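Local atomic coordinates of transcription factor SPN1 (Saccharomyces cerevisiae, PDB entry 3NFQ), a protein that regulates RNA polymerase II transcription, interacts with SPT6 and may act at both TBP recruitment and post-recruitment steps. Residues V53-K58 with R82-P87. Numbering follows the deposited sequence.
Sequences VKLLPK and RIWLEP
W84 reaches L55 and L56 from a neighbouring helix: the CA atoms of L56 and W84, the nearest pair across the two segments, are 10.1 Å apart, a span bridged here by the indole. Followed from its start, the 82-87 segment first faces another way: R82 sends NH2 to OE1 of E86, 3.1 Å away on the syn side of the carboxylate, a salt bridge closed over one helical turn. Two residues on, W84 turns toward helix 51-63. With CG anti to its carbonyl carbon (chi1 -74°), the indole extends outward and presents the far end of its six-membered ring. There CZ2 lies 4.0 Å from L55 CD2 and CZ3 3.9 Å from L56 CD1; both methyls sit at the ring edge, near its plane, and CH2 points between them, 4.1 Å from L55 CB. One methyl from each leucine thus flanks the ring end. This belongs to the all-helical conserved central domain of SPN1, with 82-87 inside the range matched by the TFIIS N-terminal family; L102 of helix 96-107 also packs on the indole. The buried indole N-H is satisfied by the carbonyl O of M25 on helix 10-42, which probably fixes the ring's rotation. With an alanine here, which has no ring N-H to offer M25 O, L55 CD2 and L56 CD1 would probably lose the edge they pack on. One residue on, L85 ends the helix, its O accepting a hydrogen bond from Y128, and at E86 the backbone departs from helical geometry toward P87, which rests on F127.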
ATOM      1  N   VAL A  53      10.460   4.915   0.890  1.00 20.59           N
ATOM      2  CA  VAL A  53      10.604   5.945  -0.180  1.00 23.20           C
ATOM      3  C   VAL A  53      11.614   5.562  -1.200  1.00 24.00           C
ATOM      4  O   VAL A  53      11.451   5.877  -2.370  1.00 23.29           O
ATOM      5  CB  VAL A  53      10.864   7.407   0.322  1.00 24.40           C
ATOM      6  CG1 VAL A  53       9.732   7.887   1.179  1.00 24.04           C
ATOM      7  CG2 VAL A  53      12.175   7.555   1.072  1.00 26.23           C
ATOM      8  N   LYS A  54      12.663   4.845  -0.795  1.00 23.23           N
ATOM      9  CA  LYS A  54      13.606   4.398  -1.795  1.00 23.15           C
ATOM     10  C   LYS A  54      13.030   3.353  -2.702  1.00 23.77           C
ATOM     11  O   LYS A  54      13.446   3.252  -3.842  1.00 22.80           O
ATOM     12  CB  LYS A  54      14.854   3.786  -1.157  1.00 23.82           C
ATOM     13  CG  LYS A  54      15.728   4.803  -0.475  1.00 26.26           C
ATOM     14  CD  LYS A  54      17.029   4.083  -0.053  1.00 32.03           C
ATOM     15  CE  LYS A  54      17.823   4.938   0.890  1.00 37.90           C
ATOM     16  NZ  LYS A  54      18.860   4.116   1.621  1.00 45.17           N
ATOM     17  N   LEU A  55      12.149   2.488  -2.161  1.00 21.22           N
ATOM     18  CA  LEU A  55      11.534   1.451  -2.933  1.00 20.28           C
ATOM     19  C   LEU A  55      10.294   1.955  -3.700  1.00 19.83           C
ATOM     20  O   LEU A  55       9.877   1.328  -4.645  1.00 22.42           O
ATOM     21  CB  LEU A  55      11.153   0.271  -2.037  1.00 20.13           C
ATOM     22  CG  LEU A  55      10.640  -1.042  -2.632  1.00 23.51           C
ATOM     23  CD1 LEU A  55      11.574  -1.685  -3.726  1.00 20.74           C
ATOM     24  CD2 LEU A  55      10.418  -2.029  -1.501  1.00 20.37           C
ATOM     25  N   LEU A  56       9.710   3.059  -3.287  1.00 19.57           N
ATOM     26  CA  LEU A  56       8.426   3.505  -3.873  1.00 20.09           C
ATOM     27  C   LEU A  56       8.363   3.558  -5.422  1.00 21.72           C
ATOM     28  O   LEU A  56       7.406   3.089  -6.017  1.00 22.21           O
ATOM     29  CB  LEU A  56       7.997   4.819  -3.201  1.00 19.54           C
ATOM     30  CG  LEU A  56       6.662   5.435  -3.670  1.00 18.81           C
ATOM     31  CD1 LEU A  56       5.452   4.507  -3.276  1.00 15.72           C
ATOM     32  CD2 LEU A  56       6.531   6.825  -3.099  1.00 18.24           C
ATOM     33  N   PRO A  57       9.377   4.137  -6.073  1.00 23.29           N
ATOM     34  CA  PRO A  57       9.410   4.167  -7.555  1.00 24.52           C
ATOM     35  C   PRO A  57       9.184   2.796  -8.202  1.00 24.19           C
ATOM     36  O   PRO A  57       8.469   2.682  -9.185  1.00 25.28           O
ATOM     37  CB  PRO A  57      10.829   4.660  -7.867  1.00 24.43           C
ATOM     38  CG  PRO A  57      11.178   5.536  -6.669  1.00 24.58           C
ATOM     39  CD  PRO A  57      10.548   4.788  -5.472  1.00 22.80           C
ATOM     40  N   LYS A  58       9.786   1.757  -7.667  1.00 24.40           N
ATOM     41  CA  LYS A  58       9.574   0.428  -8.175  1.00 24.76           C
ATOM     42  C   LYS A  58       8.177  -0.068  -7.920  1.00 23.84           C
ATOM     43  O   LYS A  58       7.566  -0.713  -8.789  1.00 23.83           O
ATOM     44  CB  LYS A  58      10.574  -0.548  -7.566  1.00 25.79           C
ATOM     45  CG  LYS A  58      10.580  -1.867  -8.277  1.00 31.59           C
ATOM     46  CD  LYS A  58      11.512  -2.810  -7.544  1.00 39.71           C
ATOM     47  CE  LYS A  58      11.828  -4.067  -8.344  1.00 43.61           C
ATOM     48  NZ  LYS A  58      12.915  -4.826  -7.576  1.00 47.02           N
ATOM     49  N   ARG A  82      -1.204  -2.471   1.712  1.00 13.29           N
ATOM     50  CA  ARG A  82      -1.945  -2.134   2.878  1.00 12.29           C
ATOM     51  C   ARG A  82      -1.043  -1.866   4.051  1.00 12.55           C
ATOM     52  O   ARG A  82      -1.310  -0.962   4.848  1.00 12.27           O
ATOM     53  CB  ARG A  82      -2.836  -3.334   3.211  1.00 12.67           C
ATOM     54  CG  ARG A  82      -3.590  -3.164   4.481  1.00 15.21           C
ATOM     55  CD  ARG A  82      -3.723  -4.564   5.045  1.00 28.79           C
ATOM     56  NE  ARG A  82      -2.866  -4.713   6.149  1.00 27.86           N
ATOM     57  CZ  ARG A  82      -2.419  -5.835   6.709  1.00 27.87           C
ATOM     58  NH1 ARG A  82      -2.658  -7.074   6.280  1.00 24.58           N
ATOM     59  NH2 ARG A  82      -1.654  -5.650   7.763  1.00 27.59           N
ATOM     60  N   ILE A  83       0.020  -2.660   4.195  1.00 12.24           N
ATOM     61  CA  ILE A  83       0.964  -2.413   5.326  1.00 12.92           C
ATOM     62  C   ILE A  83       1.635  -1.022   5.224  1.00 12.89           C
ATOM     63  O   ILE A  83       1.836  -0.326   6.228  1.00 12.01           O
ATOM     64  CB  ILE A  83       2.050  -3.518   5.349  1.00 15.00           C
ATOM     65  CG1 ILE A  83       1.420  -4.789   5.915  1.00 15.85           C
ATOM     66  CG2 ILE A  83       3.227  -3.160   6.302  1.00 16.07           C
ATOM     67  CD1 ILE A  83       2.269  -6.054   5.578  1.00 21.75           C
ATOM     68  N   TRP A  84       2.009  -0.615   4.006  1.00 12.28           N
ATOM     69  CA  TRP A  84       2.503   0.755   3.843  1.00 12.38           C
ATOM     70  C   TRP A  84       1.499   1.843   4.232  1.00 12.71           C
ATOM     71  O   TRP A  84       1.885   2.849   4.808  1.00 13.36           O
ATOM     72  CB  TRP A  84       3.022   0.992   2.413  1.00 12.69           C
ATOM     73  CG  TRP A  84       4.314   0.339   2.151  1.00 13.99           C
ATOM     74  CD1 TRP A  84       4.838  -0.753   2.781  1.00 15.14           C
ATOM     75  CD2 TRP A  84       5.247   0.716   1.152  1.00 12.59           C
ATOM     76  NE1 TRP A  84       6.036  -1.097   2.208  1.00 13.32           N
ATOM     77  CE2 TRP A  84       6.324  -0.193   1.225  1.00 17.29           C
ATOM     78  CE3 TRP A  84       5.296   1.749   0.214  1.00 15.50           C
ATOM     79  CZ2 TRP A  84       7.417  -0.107   0.419  1.00 12.84           C
ATOM     80  CZ3 TRP A  84       6.399   1.826  -0.634  1.00 12.74           C
ATOM     81  CH2 TRP A  84       7.442   0.915  -0.531  1.00 14.83           C
ATOM     82  N   LEU A  85       0.204   1.632   3.977  1.00 13.46           N
ATOM     83  CA  LEU A  85      -0.800   2.692   4.175  1.00 12.11           C
ATOM     84  C   LEU A  85      -1.318   2.704   5.601  1.00 12.44           C
ATOM     85  O   LEU A  85      -1.805   3.727   6.078  1.00 12.19           O
ATOM     86  CB  LEU A  85      -1.981   2.411   3.223  1.00 10.26           C
ATOM     87  CG  LEU A  85      -1.689   2.777   1.738  1.00 13.05           C
ATOM     88  CD1 LEU A  85      -2.821   2.303   0.830  1.00 12.84           C
ATOM     89  CD2 LEU A  85      -1.452   4.276   1.621  1.00 10.87           C
ATOM     90  N   GLU A  86      -1.266   1.558   6.261  1.00 14.21           N
ATOM     91  CA  GLU A  86      -1.999   1.453   7.525  1.00 15.91           C
ATOM     92  C   GLU A  86      -1.454   2.356   8.608  1.00 16.00           C
ATOM     93  O   GLU A  86      -0.233   2.613   8.694  1.00 16.27           O
ATOM     94  CB  GLU A  86      -2.064  -0.023   8.004  1.00 14.83           C
ATOM     95  CG  GLU A  86      -0.882  -0.516   8.731  1.00 17.71           C
ATOM     96  CD  GLU A  86      -0.851  -2.060   8.882  1.00 19.50           C
ATOM     97  OE1 GLU A  86      -1.893  -2.699   8.714  1.00 22.55           O
ATOM     98  OE2 GLU A  86       0.228  -2.619   9.179  1.00 25.33           O
ATOM     99  N   PRO A  87      -2.359   2.857   9.466  1.00 15.63           N
ATOM    100  CA  PRO A  87      -1.937   3.729  10.534  1.00 15.37           C
ATOM    101  C   PRO A  87      -1.196   2.956  11.582  1.00 16.18           C
ATOM    102  O   PRO A  87      -1.462   1.762  11.802  1.00 15.86           O
ATOM    103  CB  PRO A  87      -3.260   4.275  11.128  1.00 15.78           C
ATOM    104  CG  PRO A  87      -4.281   3.354  10.680  1.00 14.90           C
ATOM    105  CD  PRO A  87      -3.827   2.723   9.386  1.00 14.47           C
TER